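Local coordinates for protein ZYG-9 (Caenorhabditis elegans, PDB 2OF3) that plays a major role in organizing microtubules and spindle poles during mitosis and meiosis in the one-cell embryo and is required for default nucleus positioning in oocytes, at residues P135-K140 and D154-L159; M171-L176 and L189-Y194; Q62-L67 and P101-K106. All coordinates share one frame; numbering follows the deposited sequence.

Interaction 1 of 3, residues P135-K140 and D154-L159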
loop_
_atom_site.group_PDB
_atom_site.type_symbol
_atom_site.label_atom_id
_atom_site.label_comp_id
_atom_site.label_asym_id
_atom_site.label_seq_id
_atom_site.Cartn_x
_atom_site.Cartn_y
_atom_site.Cartn_z
ATOM N N PRO A 135 2.536 3.338 1.987
ATOM C CA PRO A 135 2.400 4.667 1.418
ATOM C C PRO A 135 2.967 4.789 0.015
ATOM O O PRO A 135 2.413 5.574 -0.833
ATOM C CB PRO A 135 3.117 5.580 2.453
ATOM C CG PRO A 135 2.907 4.871 3.730
ATOM C CD PRO A 135 3.158 3.415 3.314
ATOM N N TYR A 136 4.016 4.023 -0.286
ATOM C CA TYR A 136 4.577 4.101 -1.653
ATOM C C TYR A 136 3.799 3.250 -2.623
ATOM O O TYR A 136 3.665 3.629 -3.784
ATOM C CB TYR A 136 6.034 3.679 -1.677
ATOM C CG TYR A 136 6.826 4.567 -0.770
ATOM C CD1 TYR A 136 7.128 5.871 -1.158
ATOM C CD2 TYR A 136 7.215 4.116 0.506
ATOM C CE1 TYR A 136 7.830 6.750 -0.285
ATOM C CE2 TYR A 136 7.918 4.980 1.417
ATOM C CZ TYR A 136 8.209 6.274 0.984
ATOM O OH TYR A 136 8.879 7.094 1.833
ATOM N N LEU A 137 3.296 2.098 -2.170
ATOM C CA LEU A 137 2.457 1.249 -3.038
ATOM C C LEU A 137 1.227 2.026 -3.461
ATOM O O LEU A 137 0.762 1.873 -4.618
ATOM C CB LEU A 137 2.032 -0.042 -2.344
ATOM C CG LEU A 137 1.052 -0.944 -3.108
ATOM C CD1 LEU A 137 1.772 -1.722 -4.242
ATOM C CD2 LEU A 137 0.445 -1.869 -2.110
ATOM N N LEU A 138 0.694 2.848 -2.552
ATOM C CA LEU A 138 -0.488 3.660 -2.865
ATOM C C LEU A 138 -0.264 4.714 -3.946
ATOM O O LEU A 138 -1.225 5.112 -4.640
ATOM C CB LEU A 138 -1.121 4.257 -1.586
ATOM C CG LEU A 138 -1.679 3.233 -0.618
ATOM C CD1 LEU A 138 -2.187 3.960 0.603
ATOM C CD2 LEU A 138 -2.770 2.380 -1.236
ATOM N N LEU A 139 0.975 5.138 -4.158
ATOM C CA LEU A 139 1.277 5.980 -5.297
ATOM C C LEU A 139 0.887 5.321 -6.644
ATOM O O LEU A 139 0.447 6.003 -7.585
ATOM C CB LEU A 139 2.767 6.364 -5.341
ATOM C CG LEU A 139 3.311 7.200 -4.167
ATOM C CD1 LEU A 139 4.877 7.371 -4.277
ATOM C CD2 LEU A 139 2.578 8.563 -4.059
ATOM N N LYS A 140 1.034 4.000 -6.723
ATOM C CA LYS A 140 0.909 3.273 -7.952
ATOM C C LYS A 140 -0.543 2.994 -8.233
ATOM O O LYS A 140 -0.893 2.548 -9.359
ATOM C CB LYS A 140 1.675 1.947 -7.818
ATOM C CG LYS A 140 3.194 2.152 -7.675
ATOM C CD LYS A 140 3.847 2.712 -8.916
ATOM C CE LYS A 140 4.109 4.196 -8.718
ATOM N NZ LYS A 140 4.562 4.802 -10.010
ATOM N N ASP A 154 -4.940 -5.667 -6.004
ATOM C CA ASP A 154 -4.817 -7.065 -5.515
ATOM C C ASP A 154 -3.784 -7.172 -4.402
ATOM O O ASP A 154 -3.993 -7.932 -3.440
ATOM C CB ASP A 154 -4.419 -8.049 -6.625
ATOM C CG ASP A 154 -5.492 -8.192 -7.715
ATOM O OD1 ASP A 154 -6.715 -8.025 -7.400
ATOM O OD2 ASP A 154 -5.101 -8.455 -8.886
ATOM N N ILE A 155 -2.683 -6.429 -4.510
ATOM C CA ILE A 155 -1.688 -6.397 -3.381
ATOM C C ILE A 155 -2.278 -5.680 -2.156
ATOM O O ILE A 155 -2.148 -6.134 -1.057
ATOM C CB ILE A 155 -0.317 -5.740 -3.792
ATOM C CG1 ILE A 155 0.392 -6.561 -4.857
ATOM C CG2 ILE A 155 0.625 -5.488 -2.566
ATOM C CD1 ILE A 155 1.200 -5.654 -5.783
ATOM N N VAL A 156 -2.978 -4.574 -2.357
ATOM C CA VAL A 156 -3.650 -3.895 -1.255
ATOM C C VAL A 156 -4.609 -4.857 -0.561
ATOM O O VAL A 156 -4.718 -4.824 0.652
ATOM C CB VAL A 156 -4.384 -2.653 -1.758
ATOM C CG1 VAL A 156 -5.228 -2.043 -0.614
ATOM C CG2 VAL A 156 -3.364 -1.596 -2.249
ATOM N N ASN A 157 -5.356 -5.675 -1.307
ATOM C CA ASN A 157 -6.353 -6.607 -0.717
ATOM C C ASN A 157 -5.699 -7.675 0.167
ATOM O O ASN A 157 -6.250 -8.050 1.217
ATOM C CB ASN A 157 -7.206 -7.295 -1.822
ATOM C CG ASN A 157 -8.234 -6.356 -2.458
ATOM O OD1 ASN A 157 -8.533 -5.264 -1.929
ATOM N ND2 ASN A 157 -8.787 -6.776 -3.618
ATOM N N VAL A 158 -4.521 -8.148 -0.212
ATOM C CA VAL A 158 -3.753 -9.057 0.690
ATOM C C VAL A 158 -3.267 -8.340 1.983
ATOM O O VAL A 158 -3.444 -8.850 3.101
ATOM C CB VAL A 158 -2.553 -9.716 -0.062
ATOM C CG1 VAL A 158 -1.782 -10.660 0.839
ATOM C CG2 VAL A 158 -3.080 -10.475 -1.321
ATOM N N LEU A 159 -2.691 -7.153 1.840
ATOM C CA LEU A 159 -2.241 -6.386 2.982
ATOM C C LEU A 159 -3.368 -6.017 3.925
ATOM O O LEU A 159 -3.161 -5.937 5.124
ATOM C CB LEU A 159 -1.552 -5.089 2.511
ATOM C CG LEU A 159 -0.154 -5.249 1.935
ATOM C CD1 LEU A 159 0.243 -4.027 1.079
ATOM C CD2 LEU A 159 0.811 -5.451 3.095
#

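Interaction 2 of 3, residues M171-L176 and L189-Y194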
loop_
_atom_site.group_PDB
_atom_site.type_symbol
_atom_site.label_atom_id
_atom_site.label_comp_id
_atom_site.label_asym_id
_atom_site.label_seq_id
_atom_site.Cartn_x
_atom_site.Cartn_y
_atom_site.Cartn_z
ATOM N N MET A 171 -3.494 5.500 6.324
ATOM C CA MET A 171 -2.616 5.665 5.153
ATOM C C MET A 171 -3.482 5.915 3.917
ATOM O O MET A 171 -3.107 6.708 3.059
ATOM C CB MET A 171 -1.763 4.397 4.964
ATOM C CG MET A 171 -0.566 4.286 6.028
ATOM S SD MET A 171 0.469 2.829 5.979
ATOM C CE MET A 171 -0.692 1.587 6.238
ATOM N N LEU A 172 -4.623 5.219 3.818
ATOM C CA LEU A 172 -5.572 5.445 2.718
ATOM C C LEU A 172 -6.157 6.856 2.796
ATOM O O LEU A 172 -6.256 7.520 1.754
ATOM C CB LEU A 172 -6.677 4.403 2.712
ATOM C CG LEU A 172 -6.207 3.020 2.293
ATOM C CD1 LEU A 172 -7.245 2.064 2.808
ATOM C CD2 LEU A 172 -6.056 2.937 0.737
ATOM N N LEU A 173 -6.478 7.342 4.012
ATOM C CA LEU A 173 -6.916 8.754 4.208
ATOM C C LEU A 173 -5.851 9.719 3.823
ATOM O O LEU A 173 -6.120 10.735 3.126
ATOM C CB LEU A 173 -7.475 9.029 5.643
ATOM C CG LEU A 173 -8.747 8.261 6.045
ATOM C CD1 LEU A 173 -9.018 8.408 7.551
ATOM C CD2 LEU A 173 -10.043 8.702 5.210
ATOM N N ASP A 174 -4.619 9.437 4.221
ATOM C CA ASP A 174 -3.508 10.323 3.893
ATOM C C ASP A 174 -3.298 10.441 2.381
ATOM O O ASP A 174 -2.954 11.512 1.844
ATOM C CB ASP A 174 -2.218 9.815 4.543
ATOM C CG ASP A 174 -1.231 10.961 4.819
ATOM O OD1 ASP A 174 -1.644 11.975 5.483
ATOM O OD2 ASP A 174 -0.052 10.878 4.358
ATOM N N ALA A 175 -3.465 9.311 1.703
ATOM C CA ALA A 175 -3.414 9.249 0.222
ATOM C C ALA A 175 -4.372 10.185 -0.474
ATOM O O ALA A 175 -4.155 10.503 -1.591
ATOM C CB ALA A 175 -3.664 7.825 -0.243
ATOM N N LEU A 176 -5.451 10.606 0.178
ATOM C CA LEU A 176 -6.406 11.543 -0.401
ATOM C C LEU A 176 -5.838 12.924 -0.624
ATOM O O LEU A 176 -6.420 13.721 -1.360
ATOM C CB LEU A 176 -7.672 11.652 0.472
ATOM C CG LEU A 176 -8.401 10.347 0.721
ATOM C CD1 LEU A 176 -9.656 10.601 1.550
ATOM C CD2 LEU A 176 -8.698 9.585 -0.605
ATOM N N LEU A 189 -12.191 3.906 -2.843
ATOM C CA LEU A 189 -12.806 2.589 -3.156
ATOM C C LEU A 189 -12.382 1.513 -2.160
ATOM O O LEU A 189 -13.177 0.660 -1.810
ATOM C CB LEU A 189 -12.457 2.121 -4.596
ATOM C CG LEU A 189 -13.091 2.991 -5.696
ATOM C CD1 LEU A 189 -12.591 2.508 -7.020
ATOM C CD2 LEU A 189 -14.653 3.010 -5.668
ATOM N N VAL A 190 -11.128 1.517 -1.740
ATOM C CA VAL A 190 -10.695 0.585 -0.679
ATOM C C VAL A 190 -11.442 0.870 0.670
ATOM O O VAL A 190 -11.994 -0.055 1.298
ATOM C CB VAL A 190 -9.146 0.612 -0.467
ATOM C CG1 VAL A 190 -8.756 -0.422 0.640
ATOM C CG2 VAL A 190 -8.412 0.244 -1.786
ATOM N N ILE A 191 -11.494 2.136 1.085
ATOM C CA ILE A 191 -12.296 2.513 2.247
ATOM C C ILE A 191 -13.729 2.074 2.080
ATOM O O ILE A 191 -14.302 1.509 3.002
ATOM C CB ILE A 191 -12.189 4.004 2.521
ATOM C CG1 ILE A 191 -10.730 4.377 2.923
ATOM C CG2 ILE A 191 -13.259 4.445 3.588
ATOM C CD1 ILE A 191 -10.371 5.916 2.890
ATOM N N GLU A 192 -14.336 2.283 0.909
ATOM C CA GLU A 192 -15.693 1.843 0.720
ATOM C C GLU A 192 -15.815 0.321 0.956
ATOM O O GLU A 192 -16.748 -0.163 1.594
ATOM C CB GLU A 192 -16.190 2.226 -0.680
ATOM C CG GLU A 192 -17.615 1.778 -0.886
ATOM C CD GLU A 192 -18.076 1.785 -2.319
ATOM O OE1 GLU A 192 -17.385 2.371 -3.193
ATOM O OE2 GLU A 192 -19.167 1.205 -2.554
ATOM N N TYR A 193 -14.868 -0.450 0.455
ATOM C CA TYR A 193 -14.901 -1.880 0.616
ATOM C C TYR A 193 -14.753 -2.332 2.088
ATOM O O TYR A 193 -15.400 -3.288 2.523
ATOM C CB TYR A 193 -13.812 -2.414 -0.282
ATOM C CG TYR A 193 -13.323 -3.811 -0.070
ATOM C CD1 TYR A 193 -14.084 -4.928 -0.455
ATOM C CD2 TYR A 193 -12.054 -4.010 0.448
ATOM C CE1 TYR A 193 -13.569 -6.249 -0.274
ATOM C CE2 TYR A 193 -11.537 -5.269 0.620
ATOM C CZ TYR A 193 -12.284 -6.394 0.258
ATOM O OH TYR A 193 -11.663 -7.642 0.446
ATOM N N TYR A 194 -13.901 -1.654 2.854
ATOM C CA TYR A 194 -13.777 -1.921 4.294
ATOM C C TYR A 194 -15.124 -1.741 5.013
ATOM O O TYR A 194 -15.522 -2.535 5.894
ATOM C CB TYR A 194 -12.757 -0.964 4.901
ATOM C CG TYR A 194 -11.300 -1.184 4.507
ATOM C CD1 TYR A 194 -10.867 -2.350 3.867
ATOM C CD2 TYR A 194 -10.320 -0.237 4.881
ATOM C CE1 TYR A 194 -9.487 -2.535 3.549
ATOM C CE2 TYR A 194 -8.975 -0.404 4.570
ATOM C CZ TYR A 194 -8.560 -1.553 3.912
ATOM O OH TYR A 194 -7.196 -1.685 3.634
#

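Interaction 3 of 3, residues Q62-L67 and P101-K106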
loop_
_atom_site.group_PDB
_atom_site.type_symbol
_atom_site.label_atom_id
_atom_site.label_comp_id
_atom_site.label_asym_id
_atom_site.label_seq_id
_atom_site.Cartn_x
_atom_site.Cartn_y
_atom_site.Cartn_z
ATOM N N GLN A 62 18.674 -5.239 -15.387
ATOM C CA GLN A 62 19.724 -5.941 -14.699
ATOM C C GLN A 62 18.750 -6.137 -13.464
ATOM O O GLN A 62 18.769 -7.153 -12.758
ATOM C CB GLN A 62 20.906 -5.073 -14.301
ATOM C CG GLN A 62 22.157 -5.331 -15.145
ATOM C CD GLN A 62 22.507 -6.805 -15.231
ATOM O OE1 GLN A 62 22.091 -7.506 -16.168
ATOM N NE2 GLN A 62 23.239 -7.301 -14.238
ATOM N N HIS A 63 17.884 -5.142 -13.241
ATOM C CA HIS A 63 16.747 -5.280 -12.292
ATOM C C HIS A 63 15.803 -6.420 -12.663
ATOM O O HIS A 63 15.360 -7.139 -11.785
ATOM C CB HIS A 63 15.919 -4.017 -12.195
ATOM C CG HIS A 63 16.676 -2.816 -11.715
ATOM N ND1 HIS A 63 16.191 -1.540 -11.865
ATOM C CD2 HIS A 63 17.894 -2.689 -11.135
ATOM C CE1 HIS A 63 17.057 -0.677 -11.359
ATOM N NE2 HIS A 63 18.100 -1.346 -10.914
ATOM N N LEU A 64 15.475 -6.587 -13.946
ATOM C CA LEU A 64 14.600 -7.683 -14.390
ATOM C C LEU A 64 15.233 -8.995 -14.067
ATOM O O LEU A 64 14.539 -9.937 -13.756
ATOM C CB LEU A 64 14.271 -7.603 -15.900
ATOM C CG LEU A 64 13.520 -6.326 -16.281
ATOM C CD1 LEU A 64 13.375 -6.203 -17.811
ATOM C CD2 LEU A 64 12.124 -6.273 -15.569
ATOM N N ALA A 65 16.559 -9.057 -14.127
ATOM C CA ALA A 65 17.273 -10.308 -13.843
ATOM C C ALA A 65 17.206 -10.619 -12.361
ATOM O O ALA A 65 17.032 -11.789 -11.956
ATOM C CB ALA A 65 18.750 -10.220 -14.295
ATOM N N ALA A 66 17.369 -9.585 -11.532
ATOM C CA ALA A 66 17.232 -9.756 -10.093
ATOM C C ALA A 66 15.790 -10.191 -9.773
ATOM O O ALA A 66 15.578 -11.139 -9.016
ATOM C CB ALA A 66 17.585 -8.475 -9.393
ATOM N N LEU A 67 14.796 -9.520 -10.348
ATOM C CA LEU A 67 13.396 -9.872 -10.127
ATOM C C LEU A 67 13.019 -11.343 -10.467
ATOM O O LEU A 67 12.247 -11.996 -9.733
ATOM C CB LEU A 67 12.488 -8.885 -10.867
ATOM C CG LEU A 67 12.320 -7.517 -10.155
ATOM C CD1 LEU A 67 12.046 -6.365 -11.113
ATOM C CD2 LEU A 67 11.276 -7.578 -9.001
ATOM N N PRO A 101 7.310 0.571 -17.449
ATOM C CA PRO A 101 6.196 -0.373 -17.273
ATOM C C PRO A 101 6.567 -1.850 -17.230
ATOM O O PRO A 101 5.919 -2.625 -16.532
ATOM C CB PRO A 101 5.260 -0.075 -18.467
ATOM C CG PRO A 101 6.069 0.746 -19.425
ATOM C CD PRO A 101 7.144 1.443 -18.628
ATOM N N ALA A 102 7.589 -2.253 -17.973
ATOM C CA ALA A 102 8.009 -3.664 -17.947
ATOM C C ALA A 102 8.560 -4.082 -16.580
ATOM O O ALA A 102 8.192 -5.147 -16.030
ATOM C CB ALA A 102 9.041 -3.959 -19.073
ATOM N N ALA A 103 9.453 -3.256 -16.049
ATOM C CA ALA A 103 9.959 -3.463 -14.707
ATOM C C ALA A 103 8.812 -3.406 -13.704
ATOM O O ALA A 103 8.707 -4.281 -12.860
ATOM C CB ALA A 103 10.980 -2.459 -14.388
ATOM N N LEU A 104 7.894 -2.445 -13.841
ATOM C CA LEU A 104 6.789 -2.326 -12.858
ATOM C C LEU A 104 5.941 -3.576 -12.744
ATOM O O LEU A 104 5.652 -4.002 -11.640
ATOM C CB LEU A 104 5.905 -1.092 -13.088
ATOM C CG LEU A 104 4.853 -0.863 -11.979
ATOM C CD1 LEU A 104 5.463 -0.543 -10.575
ATOM C CD2 LEU A 104 3.881 0.224 -12.367
ATOM N N ILE A 105 5.522 -4.165 -13.872
ATOM C CA ILE A 105 4.807 -5.440 -13.847
ATOM C C ILE A 105 5.511 -6.493 -12.992
ATOM O O ILE A 105 4.851 -7.194 -12.199
ATOM C CB ILE A 105 4.603 -6.026 -15.299
ATOM C CG1 ILE A 105 3.556 -5.220 -16.049
ATOM C CG2 ILE A 105 4.100 -7.442 -15.211
ATOM C CD1 ILE A 105 3.802 -5.156 -17.647
ATOM N N LYS A 106 6.822 -6.646 -13.163
ATOM C CA LYS A 106 7.552 -7.682 -12.426
ATOM C C LYS A 106 7.783 -7.307 -10.964
ATOM O O LYS A 106 7.905 -8.188 -10.118
ATOM C CB LYS A 106 8.949 -7.942 -13.017
ATOM C CG LYS A 106 8.977 -8.572 -14.438
ATOM C CD LYS A 106 8.321 -9.943 -14.424
ATOM C CE LYS A 106 7.940 -10.383 -15.846
ATOM N NZ LYS A 106 7.915 -11.865 -15.819
#

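Interaction 1 of 3, residues P135-K140 and D154-L159
No ring or amide of the two segments takes part where L137 meets I155 and V156; the contact is methyl against methyl. The phenyl of F96, from a loop, also touches L137, and it meets Y136 as well. The ring of Y136 stays out of the contact; it meets the ring of F28 with the planes about 35° apart, while its OH hydrogen-bonds to F28 O. The amide of N157 also stays outside, next to Y193.

One methyl does most of the work. L137 CD2 lies 3.7 Å from I155 CG2, 3.8 Å from V156 CG2 and 3.9 Å from L159 CD1, so it settles among three methyls, two from the adjacent residues I155 and V156 and one from L159 a turn further on. CG of L137 stands anti to the backbone N (chi1 175°), and from there CD2 reaches the partner helix. L138 adds a second touch: its CD2 reaches V156 CG2 at 4.1 Å, the two side chains crossing at about a right angle, and V156 CG2 is thus shared by both leucines. Every touching residue is buried, and L108 of helix 101-120 touches I155.

The axes of 135-139 and 154-159 pass 11.0 Å apart with N-to-C directions 153° apart, the roughly antiparallel packing of consecutive helices by which the HEAT-repeat solenoid of a TOG domain is built.

Interaction 2 of 3, residues M171-L176 and L189-Y194
Within the HEAT-type alpha-solenoid of the TOG domain, L172 of helix 165-174 packs on V190, I191 and Y194 of the next long helix, 181-198, in a buried contact with no hydrogen bond across it. The backbones come closest at L172 and I191, whose CA atoms are 7.4 Å apart. I191 sends its CG1 branch across: CD1 at its end lies 4.0 Å from L172 CB and 3.6 Å from L173 CD2, the L173 side chain crossing it at about a right angle. With CG1 anti to the carbonyl carbon (chi1 -65°), this branch bridges the two leucines. Cutting I191 back to an alanine is likely to open a gap beside L172 CB and leave L173 CD2 without this partner.

Further along L172, CD1 touches both V190 CG1, at 3.6 Å, and the ring of Y194, which it meets obliquely, 3.5 Å from CE2. One face of that ring has V190 O lying 3.4 Å above its plane, toward the rim; the same oxygen accepts the backbone bond from Y194 N. The phenol end is fixed as well, because Y194 OH, 3.8 Å from L172 CD1, and S160 OG on helix 146-163 share a hydrogen bond.

Interaction 3 of 3, residues Q62-L67 and P101-K106
L64 and L67 of helix 60-76 lie against A103 and K106 at the start of helix 101-120, two helices that run side by side in the same direction in the TOG domain's alpha-solenoid. Their axes are 10.0 Å apart and only 14° from parallel, so the approach is kept up over a full turn: the CA atoms of L64 and A103 are 6.3 Å apart, those of L67 and K106 6.7 Å.

In the tight part, the small A103 probably lets L64 CD2 come down on the helix backbone itself, 3.7 Å from A103 CA. L67, buried and pointing at the partner helix, does the same one turn on, with CD2 packed on the carbonyl end of K106 and CD1 near its CB. L67 also touches W91 of helix 85-95, whose ring meets H63 edge-to-face.

The other side is loose. A102 and K106 are exposed there, and the lysine side chain contributes its first methylenes: CG is 4.1 Å from L64 CD2, then a bend at chi2 (-62°) carries the chain off, and its NZ makes a long, weak ion pair with E109. At the buried L67, by contrast, CD2 reaches to 3.6 Å from K106 O.

How the interactions relate
Interaction 1 lies near the middle of the chain, its centre about 3 Å from the chain's own, and interaction 2 is next to it, with L138 CD2 on L172 CD2 at 3.9 Å; side chains of V156 and V190 also meet, so the two share one apolar core. Both join helices close in sequence through buried aliphatic groups, with a tyrosine ring added in interaction 2. Interaction 3 sits partly at the surface, on the opposite side of the chain's centre from interaction 2 and about 28 Å from it between centres, and packs leucines on backbone and a lysine stem. L104, whose CB points away from 62-67, touches K140, connecting interactions 3 and 1.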